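Local coordinates for putative outer membrane protein (LpxR) (Salmonella typhimurium, PDB 3FID) that probably removes acyl chains from the lipid A of lipopolysaccharide as a deacylase embedded in the outer membrane, and binds zinc ions, at residues S18-Y23 / S271-V275; F176-G182 / E224-K230; N249-Y255 / K274-R280. All blocks are in the same frame, centred on the assembly; numbering follows the deposited sequence.

Contact 1. Residues S18-Y23 / S271-V275; sequences SLNALY and SLNKV. With CXE (pentaethylene glycol monodecyl ether), chain L; CXE (pentaethylene glycol monodecyl ether), chain J.
With CG beside its backbone N and anti to the carbonyl carbon (chi1 -63°), Y23 drops its ring from helix 18-23 onto strand 271-275, while K274, its CG anti to the backbone N (chi1 -172°), brings CB over one face of that ring. This is a CH-pi contact, CB standing 3.5 Å from the ring centroid of Y23, almost on the ring normal. L22 CG lies over the opposite face, holding the ring between the two residues. At its end Y23 OH donates to L272 O at 2.6 Å, reaching the oxygen from above the carbonyl plane. The strand belongs to the antiparallel beta-barrel of this outer membrane protein, and the helix packs on the barrel's outer, detergent-covered side with its axis 9.0 Å away, crossing at -44°. L272 points at the helix: its CB meets L19 CD1 at 3.7 Å, and its CD1 meets L22 CD2 at 3.8 Å. The K274 chain bends at chi3 and sends NZ to a salt bridge with D284; a water also links NZ to Y23 O. Detergent borders the helix: one molecule has C7 at 3.4 Å from S18 OG, another has C12 at 3.7 Å from Y23 CD1.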
loop_
_atom_site.group_PDB
_atom_site.type_symbol
_atom_site.label_atom_id
_atom_site.label_comp_id
_atom_site.label_asym_id
_atom_site.label_seq_id
_atom_site.Cartn_x
_atom_site.Cartn_y
_atom_site.Cartn_z
ATOM N N SER A 18 -12.874 14.358 2.301
ATOM C CA SER A 18 -11.787 14.414 3.282
ATOM C C SER A 18 -10.443 14.252 2.569
ATOM O O SER A 18 -9.514 15.021 2.804
ATOM C CB SER A 18 -11.934 13.338 4.359
ATOM O OG SER A 18 -13.132 13.556 5.087
ATOM N N LEU A 19 -10.353 13.247 1.699
ATOM C CA LEU A 19 -9.121 13.022 0.903
ATOM C C LEU A 19 -8.709 14.249 0.069
ATOM O O LEU A 19 -7.513 14.623 0.025
ATOM C CB LEU A 19 -9.278 11.776 0.005
ATOM C CG LEU A 19 -8.013 11.208 -0.658
ATOM C CD1 LEU A 19 -7.064 10.614 0.403
ATOM C CD2 LEU A 19 -8.448 10.152 -1.699
ATOM N N ASN A 20 -9.693 14.859 -0.592
ATOM C CA ASN A 20 -9.486 16.094 -1.397
ATOM C C ASN A 20 -9.066 17.278 -0.551
ATOM O O ASN A 20 -8.210 18.049 -0.960
ATOM C CB ASN A 20 -10.748 16.503 -2.168
ATOM C CG ASN A 20 -11.136 15.507 -3.227
ATOM O OD1 ASN A 20 -10.376 14.603 -3.550
ATOM N ND2 ASN A 20 -12.329 15.665 -3.767
ATOM N N ALA A 21 -9.668 17.427 0.626
ATOM C CA ALA A 21 -9.278 18.521 1.521
ATOM C C ALA A 21 -7.837 18.321 2.001
ATOM O O ALA A 21 -7.049 19.282 2.121
ATOM C CB ALA A 21 -10.220 18.609 2.702
ATOM N N LEU A 22 -7.474 17.065 2.239
ATOM C CA LEU A 22 -6.162 16.762 2.765
ATOM C C LEU A 22 -5.029 16.930 1.729
ATOM O O LEU A 22 -3.990 17.507 2.033
ATOM C CB LEU A 22 -6.164 15.366 3.403
ATOM C CG LEU A 22 -4.903 14.847 4.115
ATOM C CD1 LEU A 22 -4.388 15.808 5.192
ATOM C CD2 LEU A 22 -5.195 13.430 4.682
ATOM N N TYR A 23 -5.236 16.449 0.504
ATOM C CA TYR A 23 -4.147 16.367 -0.472
ATOM C C TYR A 23 -4.384 17.226 -1.724
ATOM O O TYR A 23 -3.536 17.291 -2.608
ATOM C CB TYR A 23 -3.898 14.885 -0.879
ATOM C CG TYR A 23 -3.442 13.977 0.237
ATOM C CD1 TYR A 23 -2.307 14.284 0.998
ATOM C CD2 TYR A 23 -4.128 12.805 0.530
ATOM C CE1 TYR A 23 -1.877 13.441 2.030
ATOM C CE2 TYR A 23 -3.702 11.955 1.560
ATOM C CZ TYR A 23 -2.576 12.284 2.308
ATOM O OH TYR A 23 -2.167 11.421 3.344
ATOM N N SER A 271 -7.240 4.627 5.863
ATOM C CA SER A 271 -6.001 5.368 5.633
ATOM C C SER A 271 -6.171 6.234 4.375
ATOM O O SER A 271 -6.664 5.752 3.351
ATOM C CB SER A 271 -4.807 4.396 5.499
ATOM O OG SER A 271 -3.572 5.124 5.465
ATOM N N LEU A 272 -5.861 7.520 4.506
ATOM C CA LEU A 272 -5.904 8.493 3.415
ATOM C C LEU A 272 -4.493 8.724 2.929
ATOM O O LEU A 272 -3.648 9.254 3.682
ATOM C CB LEU A 272 -6.480 9.821 3.943
ATOM C CG LEU A 272 -7.861 9.785 4.648
ATOM C CD1 LEU A 272 -8.289 11.213 5.136
ATOM C CD2 LEU A 272 -8.936 9.239 3.792
ATOM N N ASN A 273 -4.229 8.375 1.670
ATOM C CA ASN A 273 -2.861 8.248 1.207
ATOM C C ASN A 273 -2.549 9.111 0.009
ATOM O O ASN A 273 -3.422 9.350 -0.789
ATOM C CB ASN A 273 -2.562 6.780 0.892
ATOM C CG ASN A 273 -2.998 5.861 2.016
ATOM O OD1 ASN A 273 -2.694 6.112 3.181
ATOM N ND2 ASN A 273 -3.732 4.797 1.668
ATOM N N LYS A 274 -1.304 9.593 -0.079
ATOM C CA LYS A 274 -0.845 10.278 -1.288
ATOM C C LYS A 274 0.551 9.806 -1.660
ATOM O O LYS A 274 1.446 9.733 -0.813
ATOM C CB LYS A 274 -0.836 11.804 -1.126
ATOM C CG LYS A 274 -0.537 12.545 -2.469
ATOM C CD LYS A 274 -0.410 14.038 -2.301
ATOM C CE LYS A 274 1.064 14.418 -2.050
ATOM N NZ LYS A 274 1.272 15.871 -2.332
ATOM N N VAL A 275 0.749 9.524 -2.946
ATOM C CA VAL A 275 2.071 9.196 -3.430
ATOM C C VAL A 275 2.479 10.310 -4.418
ATOM O O VAL A 275 1.686 10.653 -5.314
ATOM C CB VAL A 275 2.071 7.791 -4.094
ATOM C CG1 VAL A 275 3.417 7.490 -4.771
ATOM C CG2 VAL A 275 1.734 6.667 -3.018
HETATM C C1 CXE L . 7.888 14.249 10.919
HETATM C C2 CXE L . 6.647 13.616 11.529
HETATM C C3 CXE L . 5.781 12.996 10.443
HETATM C C4 CXE L . 4.455 13.714 10.246
HETATM C C5 CXE L . 4.221 13.977 8.758
HETATM C C6 CXE L . 2.818 13.565 8.314
HETATM C C7 CXE L . 2.348 14.438 7.171
HETATM C C8 CXE L . 0.969 14.048 6.699
HETATM C C9 CXE L . 0.193 15.284 6.284
HETATM C C10 CXE L . -0.184 15.284 4.803
HETATM O O11 CXE L . -0.234 16.636 4.354
HETATM C C12 CXE L . -0.503 16.805 2.960
HETATM C C13 CXE L . 0.730 16.579 2.089
HETATM O O14 CXE L . 1.620 17.694 2.182
HETATM C C15 CXE L . 2.666 17.651 1.206
HETATM C C1 CXE J . -7.424 10.532 10.470
HETATM C C2 CXE J . -8.606 9.973 9.709
HETATM C C3 CXE J . -9.675 11.046 9.596
HETATM C C4 CXE J . -10.792 10.603 8.670
HETATM C C5 CXE J . -11.904 11.639 8.649
HETATM C C6 CXE J . -12.972 11.239 7.642
HETATM C C7 CXE J . -14.297 11.958 7.879
HETATM C C8 CXE J . -15.414 11.193 7.186
HETATM C C9 CXE J . -16.537 12.116 6.742
HETATM C C10 CXE J . -17.655 11.305 6.105
HETATM O O11 CXE J . -18.849 12.072 6.197
HETATM C C12 CXE J . -19.996 11.387 5.687
HETATM C C13 CXE J . -21.106 12.415 5.532
HETATM O O HOH W 1 -0.819 17.194 -1.460
#

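Contact 2. Residues F176-G182 / E224-K230; sequences FQYLGYG and ERREVDK. With CXE (pentaethylene glycol monodecyl ether), chain M.
Q177 O is gripped by two backbone donors, D229 N at 2.8 Å and K230 N at 3.0 Å, the second lying in the carbonyl plane on a lone pair. Two residues thus face one, a classic beta bulge at the corner the chain turns at D229. Beside it the amide of Q177 and the carboxylate of D229 lie side by side with their planes nearly parallel, joined by a weak bond from NE2 to OD1; Q177 OE1 and K230 NZ are both held by the backbone of G173. Beyond the bulge the antiparallel ladder is regular, with paired bonds between L179 and E227 and between Y181 and R225. Y178 and R226 share one face of the sheet. R226 CG sits between its backbone N and carbonyl carbon (chi1 53°), which lays the chain across the Y178 ring, CD 3.6 Å from the centroid in a CH-pi contact. The guanidinium runs on to a salt bridge with E254. A water accepts from Y178 OH and donates to E224 OE1, both at 2.7 Å, and E224 CD passes 4.1 Å from G180 CA. On the other face Y181 OH lies 3.5 Å from R225 CD, while R225 NE pairs with D253. One face of this barrel wall thus carries the R226-E254 pair and the water between Y178 and E224; on the other, detergent lies beside Y181 and R225, probably in place of lipid.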
loop_
_atom_site.group_PDB
_atom_site.type_symbol
_atom_site.label_atom_id
_atom_site.label_comp_id
_atom_site.label_asym_id
_atom_site.label_seq_id
_atom_site.Cartn_x
_atom_site.Cartn_y
_atom_site.Cartn_z
ATOM N N PHE A 176 10.492 -4.565 -7.762
ATOM C CA PHE A 176 10.674 -3.262 -7.090
ATOM C C PHE A 176 11.940 -3.249 -6.241
ATOM O O PHE A 176 12.272 -4.236 -5.558
ATOM C CB PHE A 176 9.505 -2.925 -6.146
ATOM C CG PHE A 176 8.145 -3.011 -6.788
ATOM C CD1 PHE A 176 7.587 -1.906 -7.457
ATOM C CD2 PHE A 176 7.422 -4.194 -6.718
ATOM C CE1 PHE A 176 6.318 -2.002 -8.035
ATOM C CE2 PHE A 176 6.165 -4.293 -7.267
ATOM C CZ PHE A 176 5.593 -3.202 -7.932
ATOM N N GLN A 177 12.601 -2.102 -6.235
ATOM C CA GLN A 177 13.813 -1.938 -5.472
ATOM C C GLN A 177 13.902 -0.479 -5.060
ATOM O O GLN A 177 13.838 0.411 -5.897
ATOM C CB GLN A 177 15.031 -2.394 -6.275
ATOM C CG GLN A 177 16.314 -2.387 -5.472
ATOM C CD GLN A 177 17.248 -3.489 -5.932
ATOM O OE1 GLN A 177 16.992 -4.677 -5.717
ATOM N NE2 GLN A 177 18.307 -3.102 -6.621
ATOM N N TYR A 178 13.959 -0.261 -3.752
ATOM C CA TYR A 178 14.083 1.079 -3.186
ATOM C C TYR A 178 14.612 1.070 -1.759
ATOM O O TYR A 178 14.637 0.028 -1.094
ATOM C CB TYR A 178 12.768 1.864 -3.290
ATOM C CG TYR A 178 11.620 1.369 -2.424
ATOM C CD1 TYR A 178 10.549 0.669 -2.984
ATOM C CD2 TYR A 178 11.596 1.615 -1.039
ATOM C CE1 TYR A 178 9.446 0.243 -2.170
ATOM C CE2 TYR A 178 10.545 1.195 -0.250
ATOM C CZ TYR A 178 9.466 0.512 -0.823
ATOM O OH TYR A 178 8.416 0.092 -0.012
ATOM N N LEU A 179 15.055 2.247 -1.320
ATOM C CA LEU A 179 15.468 2.476 0.058
ATOM C C LEU A 179 14.641 3.660 0.549
ATOM O O LEU A 179 14.623 4.708 -0.099
ATOM C CB LEU A 179 16.967 2.815 0.140
ATOM C CG LEU A 179 17.470 3.090 1.573
ATOM C CD1 LEU A 179 17.419 1.836 2.456
ATOM C CD2 LEU A 179 18.901 3.713 1.583
ATOM N N GLY A 180 13.925 3.477 1.649
ATOM C CA GLY A 180 13.059 4.523 2.177
ATOM C C GLY A 180 13.413 4.953 3.604
ATOM O O GLY A 180 13.967 4.186 4.379
ATOM N N TYR A 181 13.070 6.192 3.941
ATOM C CA TYR A 181 13.253 6.704 5.301
ATOM C C TYR A 181 12.128 7.670 5.577
ATOM O O TYR A 181 11.699 8.414 4.701
ATOM C CB TYR A 181 14.614 7.412 5.483
ATOM C CG TYR A 181 14.996 8.359 4.364
ATOM C CD1 TYR A 181 14.811 9.738 4.478
ATOM C CD2 TYR A 181 15.554 7.857 3.172
ATOM C CE1 TYR A 181 15.190 10.617 3.424
ATOM C CE2 TYR A 181 15.912 8.705 2.126
ATOM C CZ TYR A 181 15.732 10.077 2.259
ATOM O OH TYR A 181 16.111 10.864 1.193
ATOM N N GLY A 182 11.630 7.642 6.800
ATOM C CA GLY A 182 10.423 8.363 7.118
ATOM C C GLY A 182 10.133 8.347 8.584
ATOM O O GLY A 182 10.960 7.936 9.410
ATOM N N GLU A 224 7.071 9.005 4.224
ATOM C CA GLU A 224 8.295 8.298 3.948
ATOM C C GLU A 224 8.834 8.748 2.601
ATOM O O GLU A 224 8.109 8.788 1.635
ATOM C CB GLU A 224 8.060 6.778 3.922
ATOM C CG GLU A 224 9.329 5.990 3.562
ATOM C CD GLU A 224 9.084 4.498 3.346
ATOM O OE1 GLU A 224 8.700 4.075 2.236
ATOM O OE2 GLU A 224 9.286 3.734 4.305
ATOM N N ARG A 225 10.107 9.107 2.544
ATOM C CA ARG A 225 10.725 9.388 1.246
ATOM C C ARG A 225 11.437 8.153 0.723
ATOM O O ARG A 225 12.333 7.622 1.388
ATOM C CB ARG A 225 11.739 10.542 1.387
ATOM C CG ARG A 225 12.612 10.719 0.120
ATOM C CD ARG A 225 13.104 12.161 0.032
ATOM N NE ARG A 225 11.978 13.066 -0.121
ATOM C CZ ARG A 225 12.076 14.384 -0.200
ATOM N NH1 ARG A 225 13.274 14.960 -0.141
ATOM N NH2 ARG A 225 10.987 15.126 -0.334
ATOM N N ARG A 226 11.126 7.713 -0.488
ATOM C CA ARG A 226 11.952 6.625 -1.010
ATOM C C ARG A 226 12.745 6.936 -2.252
ATOM O O ARG A 226 12.327 7.741 -3.093
ATOM C CB ARG A 226 11.156 5.336 -1.165
ATOM C CG ARG A 226 9.912 5.490 -1.955
ATOM C CD ARG A 226 9.066 4.231 -1.697
ATOM N NE ARG A 226 8.040 4.051 -2.704
ATOM C CZ ARG A 226 6.729 4.234 -2.510
ATOM N NH1 ARG A 226 5.875 3.990 -3.505
ATOM N NH2 ARG A 226 6.264 4.628 -1.341
ATOM N N GLU A 227 13.932 6.342 -2.311
ATOM C CA GLU A 227 14.842 6.503 -3.443
ATOM C C GLU A 227 14.707 5.240 -4.268
ATOM O O GLU A 227 15.043 4.159 -3.808
ATOM C CB GLU A 227 16.269 6.663 -2.946
ATOM C CG GLU A 227 17.219 7.146 -4.000
ATOM C CD GLU A 227 16.941 8.598 -4.440
ATOM O OE1 GLU A 227 17.567 8.983 -5.456
ATOM O OE2 GLU A 227 16.105 9.319 -3.792
ATOM N N VAL A 228 14.185 5.397 -5.477
ATOM C CA VAL A 228 13.664 4.272 -6.243
ATOM C C VAL A 228 14.714 3.851 -7.285
ATOM O O VAL A 228 15.179 4.678 -8.094
ATOM C CB VAL A 228 12.318 4.652 -6.927
ATOM C CG1 VAL A 228 11.781 3.477 -7.777
ATOM C CG2 VAL A 228 11.271 5.066 -5.875
ATOM N N ASP A 229 15.090 2.580 -7.231
ATOM C CA ASP A 229 15.984 1.983 -8.202
ATOM C C ASP A 229 15.188 1.274 -9.302
ATOM O O ASP A 229 15.487 1.401 -10.501
ATOM C CB ASP A 229 16.927 0.984 -7.510
ATOM C CG ASP A 229 17.858 0.288 -8.506
ATOM O OD1 ASP A 229 17.833 -0.965 -8.572
ATOM O OD2 ASP A 229 18.591 1.001 -9.246
ATOM N N LYS A 230 14.173 0.508 -8.905
ATOM C CA LYS A 230 13.343 -0.234 -9.869
ATOM C C LYS A 230 11.866 -0.072 -9.583
ATOM O O LYS A 230 11.442 -0.074 -8.430
ATOM C CB LYS A 230 13.613 -1.750 -9.819
ATOM C CG LYS A 230 15.029 -2.189 -10.168
ATOM C CD LYS A 230 15.047 -3.738 -10.307
ATOM C CE LYS A 230 16.435 -4.280 -10.595
ATOM N NZ LYS A 230 17.078 -4.881 -9.392
HETATM C C1 CXE M . 21.126 -3.642 18.251
HETATM C C2 CXE M . 21.352 -2.853 16.977
HETATM C C3 CXE M . 20.624 -1.509 17.011
HETATM C C4 CXE M . 20.025 -1.140 15.653
HETATM C C5 CXE M . 19.781 0.363 15.524
HETATM C C6 CXE M . 18.797 0.641 14.390
HETATM C C7 CXE M . 18.221 2.060 14.403
HETATM C C8 CXE M . 17.594 2.384 13.045
HETATM C C9 CXE M . 16.588 3.537 13.074
HETATM C C10 CXE M . 16.809 4.482 11.896
HETATM O O11 CXE M . 15.788 5.476 11.860
HETATM C C12 CXE M . 16.260 6.763 11.424
HETATM C C13 CXE M . 15.539 7.242 10.152
HETATM O O14 CXE M . 15.260 8.647 10.204
HETATM C C15 CXE M . 14.454 9.111 9.116
HETATM C C16 CXE M . 13.546 10.272 9.534
HETATM O O17 CXE M . 13.412 11.191 8.440
HETATM C C18 CXE M . 12.086 11.682 8.198
HETATM C C19 CXE M . 12.070 12.581 6.956
HETATM O O20 CXE M . 11.184 12.067 5.949
HETATM C C21 CXE M . 11.241 12.760 4.697
HETATM C C22 CXE M . 9.875 13.390 4.457
HETATM O O23 CXE M . 9.775 14.008 3.177
HETATM C C24 CXE M . 8.846 15.089 3.186
HETATM C C25 CXE M . 9.538 16.325 2.651
HETATM O O26 CXE M . 8.696 17.450 2.830
HETATM O O HOH W 2 8.451 1.342 2.358
#

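Contact 3. Residues N249-Y255 / K274-R280; sequences NKTVDEY and KVTSEFR. With CXE (pentaethylene glycol monodecyl ether), chain L.
N249 binds the 274-280 segment twice: its backbone N donates to E278 O at 2.9 Å, and ND2 gives S277 O an almost straight bond of 2.9 Å. S277 O lies in the amide plane of N249, whereas ND2 stands well above the carbonyl plane of S277. T276 and D253 exchange two bonds. T276 OG1, set between its own backbone N and carbonyl carbon (chi1 69°), accepts from D253 N at 2.9 Å, while T276 N donates to D253 O at 2.9 Å, approaching nearly head-on to the carbonyl. A water accepts from T276 OG1 and donates to T251 O and S277 O, bridging the two segments just beyond the paired strands. Regular hairpin pairing begins at E254-V275 and Y255-K274, with Y255 N to K274 O at 2.8 Å. Packing follows on both faces. V252 CG1 meets V275 CG1 at 3.7 Å, with E278 CG against V252; on the other face Y255 lies alongside K274, and detergent carbon C13 sits 3.8 Å above the Y255 ring plane, offset toward the rim. E254 OE2 forms a salt bridge with R256. Side-chain groups and water thus supplement the backbone bonds where the hairpin gives way to loop.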
loop_
_atom_site.group_PDB
_atom_site.type_symbol
_atom_site.label_atom_id
_atom_site.label_comp_id
_atom_site.label_asym_id
_atom_site.label_seq_id
_atom_site.Cartn_x
_atom_site.Cartn_y
_atom_site.Cartn_z
ATOM N N ASN A 249 10.686 8.786 -11.723
ATOM C CA ASN A 249 11.302 9.748 -10.816
ATOM C C ASN A 249 11.958 8.926 -9.729
ATOM O O ASN A 249 11.354 7.978 -9.202
ATOM C CB ASN A 249 10.256 10.644 -10.177
ATOM C CG ASN A 249 9.761 11.723 -11.105
ATOM O OD1 ASN A 249 10.467 12.170 -12.013
ATOM N ND2 ASN A 249 8.547 12.197 -10.846
ATOM N N LYS A 250 13.190 9.276 -9.414
ATOM C CA LYS A 250 13.962 8.511 -8.460
ATOM C C LYS A 250 13.612 8.807 -7.003
ATOM O O LYS A 250 13.916 8.003 -6.140
ATOM C CB LYS A 250 15.458 8.696 -8.729
ATOM C CG LYS A 250 15.780 8.245 -10.173
ATOM C CD LYS A 250 17.005 7.377 -10.223
ATOM C CE LYS A 250 18.238 8.144 -10.682
ATOM N NZ LYS A 250 18.297 8.269 -12.159
ATOM N N THR A 251 12.991 9.952 -6.737
ATOM C CA THR A 251 12.575 10.311 -5.382
ATOM C C THR A 251 11.061 10.405 -5.313
ATOM O O THR A 251 10.423 11.171 -6.062
ATOM C CB THR A 251 13.242 11.630 -4.910
ATOM O OG1 THR A 251 14.658 11.512 -5.091
ATOM C CG2 THR A 251 12.970 11.851 -3.470
ATOM N N VAL A 252 10.487 9.588 -4.420
ATOM C CA VAL A 252 9.037 9.455 -4.305
ATOM C C VAL A 252 8.664 9.518 -2.804
ATOM O O VAL A 252 9.213 8.784 -1.979
ATOM C CB VAL A 252 8.529 8.116 -4.976
ATOM C CG1 VAL A 252 7.046 7.864 -4.655
ATOM C CG2 VAL A 252 8.720 8.144 -6.491
ATOM N N ASP A 253 7.737 10.403 -2.467
ATOM C CA ASP A 253 7.253 10.549 -1.093
ATOM C C ASP A 253 5.881 9.938 -0.976
ATOM O O ASP A 253 5.058 10.067 -1.893
ATOM C CB ASP A 253 7.142 12.026 -0.714
ATOM C CG ASP A 253 8.483 12.715 -0.655
ATOM O OD1 ASP A 253 9.505 12.018 -0.543
ATOM O OD2 ASP A 253 8.499 13.963 -0.724
ATOM N N GLU A 254 5.632 9.281 0.156
ATOM C CA GLU A 254 4.312 8.713 0.462
ATOM C C GLU A 254 3.785 9.236 1.804
ATOM O O GLU A 254 4.462 9.113 2.845
ATOM C CB GLU A 254 4.358 7.183 0.490
ATOM C CG GLU A 254 2.966 6.531 0.808
ATOM C CD GLU A 254 2.986 5.032 0.691
ATOM O OE1 GLU A 254 3.511 4.539 -0.314
ATOM O OE2 GLU A 254 2.436 4.343 1.580
ATOM N N TYR A 255 2.590 9.814 1.772
ATOM C CA TYR A 255 1.934 10.358 2.963
ATOM C C TYR A 255 0.775 9.458 3.349
ATOM O O TYR A 255 0.049 8.976 2.479
ATOM C CB TYR A 255 1.373 11.747 2.649
ATOM C CG TYR A 255 2.446 12.759 2.396
ATOM C CD1 TYR A 255 2.868 13.601 3.425
ATOM C CD2 TYR A 255 3.047 12.894 1.125
ATOM C CE1 TYR A 255 3.844 14.553 3.218
ATOM C CE2 TYR A 255 4.038 13.854 0.906
ATOM C CZ TYR A 255 4.437 14.666 1.967
ATOM O OH TYR A 255 5.431 15.620 1.820
ATOM N N LYS A 274 -1.304 9.593 -0.079
ATOM C CA LYS A 274 -0.845 10.278 -1.288
ATOM C C LYS A 274 0.551 9.806 -1.660
ATOM O O LYS A 274 1.446 9.733 -0.813
ATOM C CB LYS A 274 -0.836 11.804 -1.126
ATOM C CG LYS A 274 -0.537 12.545 -2.469
ATOM C CD LYS A 274 -0.410 14.038 -2.301
ATOM C CE LYS A 274 1.064 14.418 -2.050
ATOM N NZ LYS A 274 1.272 15.871 -2.332
ATOM N N VAL A 275 0.749 9.524 -2.946
ATOM C CA VAL A 275 2.071 9.196 -3.430
ATOM C C VAL A 275 2.479 10.310 -4.418
ATOM O O VAL A 275 1.686 10.653 -5.314
ATOM C CB VAL A 275 2.071 7.791 -4.094
ATOM C CG1 VAL A 275 3.417 7.490 -4.771
ATOM C CG2 VAL A 275 1.734 6.667 -3.018
ATOM N N THR A 276 3.655 10.900 -4.235
ATOM C CA THR A 276 4.102 11.947 -5.167
ATOM C C THR A 276 4.474 11.370 -6.541
ATOM O O THR A 276 4.740 10.181 -6.672
ATOM C CB THR A 276 5.218 12.869 -4.604
ATOM O OG1 THR A 276 6.444 12.144 -4.461
ATOM C CG2 THR A 276 4.770 13.466 -3.249
ATOM N N SER A 277 4.439 12.210 -7.565
ATOM C CA SER A 277 4.687 11.776 -8.931
ATOM C C SER A 277 5.771 10.692 -9.061
ATOM O O SER A 277 6.942 10.915 -8.737
ATOM C CB SER A 277 5.076 12.974 -9.812
ATOM O OG SER A 277 5.142 12.559 -11.170
ATOM N N GLU A 278 5.400 9.546 -9.605
ATOM C CA GLU A 278 6.396 8.457 -9.818
ATOM C C GLU A 278 7.160 8.486 -11.151
ATOM O O GLU A 278 8.052 7.663 -11.386
ATOM C CB GLU A 278 5.696 7.108 -9.642
ATOM C CG GLU A 278 5.199 6.944 -8.196
ATOM C CD GLU A 278 4.699 5.534 -7.938
ATOM O OE1 GLU A 278 3.629 5.201 -8.436
ATOM O OE2 GLU A 278 5.398 4.767 -7.243
ATOM N N PHE A 279 6.792 9.419 -12.025
ATOM C CA PHE A 279 7.511 9.592 -13.287
ATOM C C PHE A 279 7.408 11.014 -13.794
ATOM O O PHE A 279 6.496 11.780 -13.419
ATOM C CB PHE A 279 7.062 8.591 -14.366
ATOM C CG PHE A 279 5.588 8.541 -14.574
ATOM C CD1 PHE A 279 4.777 7.742 -13.748
ATOM C CD2 PHE A 279 4.986 9.258 -15.615
ATOM C CE1 PHE A 279 3.408 7.693 -13.944
ATOM C CE2 PHE A 279 3.589 9.206 -15.810
ATOM C CZ PHE A 279 2.817 8.432 -14.985
ATOM N N ARG A 280 8.353 11.377 -14.654
ATOM C CA ARG A 280 8.545 12.797 -14.970
ATOM C C ARG A 280 7.267 13.478 -15.450
ATOM O O ARG A 280 6.978 14.631 -15.084
ATOM C CB ARG A 280 9.653 12.963 -16.025
ATOM C CG ARG A 280 10.996 12.500 -15.566
ATOM C CD ARG A 280 12.036 13.037 -16.501
ATOM N NE ARG A 280 13.362 12.550 -16.129
ATOM C CZ ARG A 280 14.460 12.903 -16.772
ATOM N NH1 ARG A 280 15.618 12.429 -16.381
ATOM N NH2 ARG A 280 14.372 13.727 -17.815
HETATM C C1 CXE L . 7.888 14.249 10.919
HETATM C C2 CXE L . 6.647 13.616 11.529
HETATM C C3 CXE L . 5.781 12.996 10.443
HETATM C C4 CXE L . 4.455 13.714 10.246
HETATM C C5 CXE L . 4.221 13.977 8.758
HETATM C C6 CXE L . 2.818 13.565 8.314
HETATM C C7 CXE L . 2.348 14.438 7.171
HETATM C C8 CXE L . 0.969 14.048 6.699
HETATM C C9 CXE L . 0.193 15.284 6.284
HETATM C C10 CXE L . -0.184 15.284 4.803
HETATM O O11 CXE L . -0.234 16.636 4.354
HETATM C C12 CXE L . -0.503 16.805 2.960
HETATM C C13 CXE L . 0.730 16.579 2.089
HETATM O O14 CXE L . 1.620 17.694 2.182
HETATM C C15 CXE L . 2.666 17.651 1.206
HETATM O O HOH W 3 9.370 6.063 -9.512
HETATM O O HOH W 4 6.957 14.595 -11.956
HETATM O O HOH W 5 13.428 11.370 -13.488
HETATM O O HOH W 6 8.025 12.190 -6.593
#

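All three contacts lie in one part of the barrel wall and its outer surface. Along the chain, helix 16-23 comes first, then strands 176-188, 215-228, 251-263 and 266-275; contact 2 lies wholly between the two segments of contact 1, and contacts 1 and 3 end on the same strand. Strands 215-228 and 251-263 are neighbours, placing contacts 2 and 3 side by side, their centres 10 Å apart. Contact 3 shares K274 and V275 with contact 1, 14 Å away between centres, and both touch the same detergent molecule. Contacts 1 and 2 are 21 Å apart between centres and do not touch. Helix 16-23 rests on strand 266-275 and its neighbour 251-263, and the latter continues to 215-228 and 176-188.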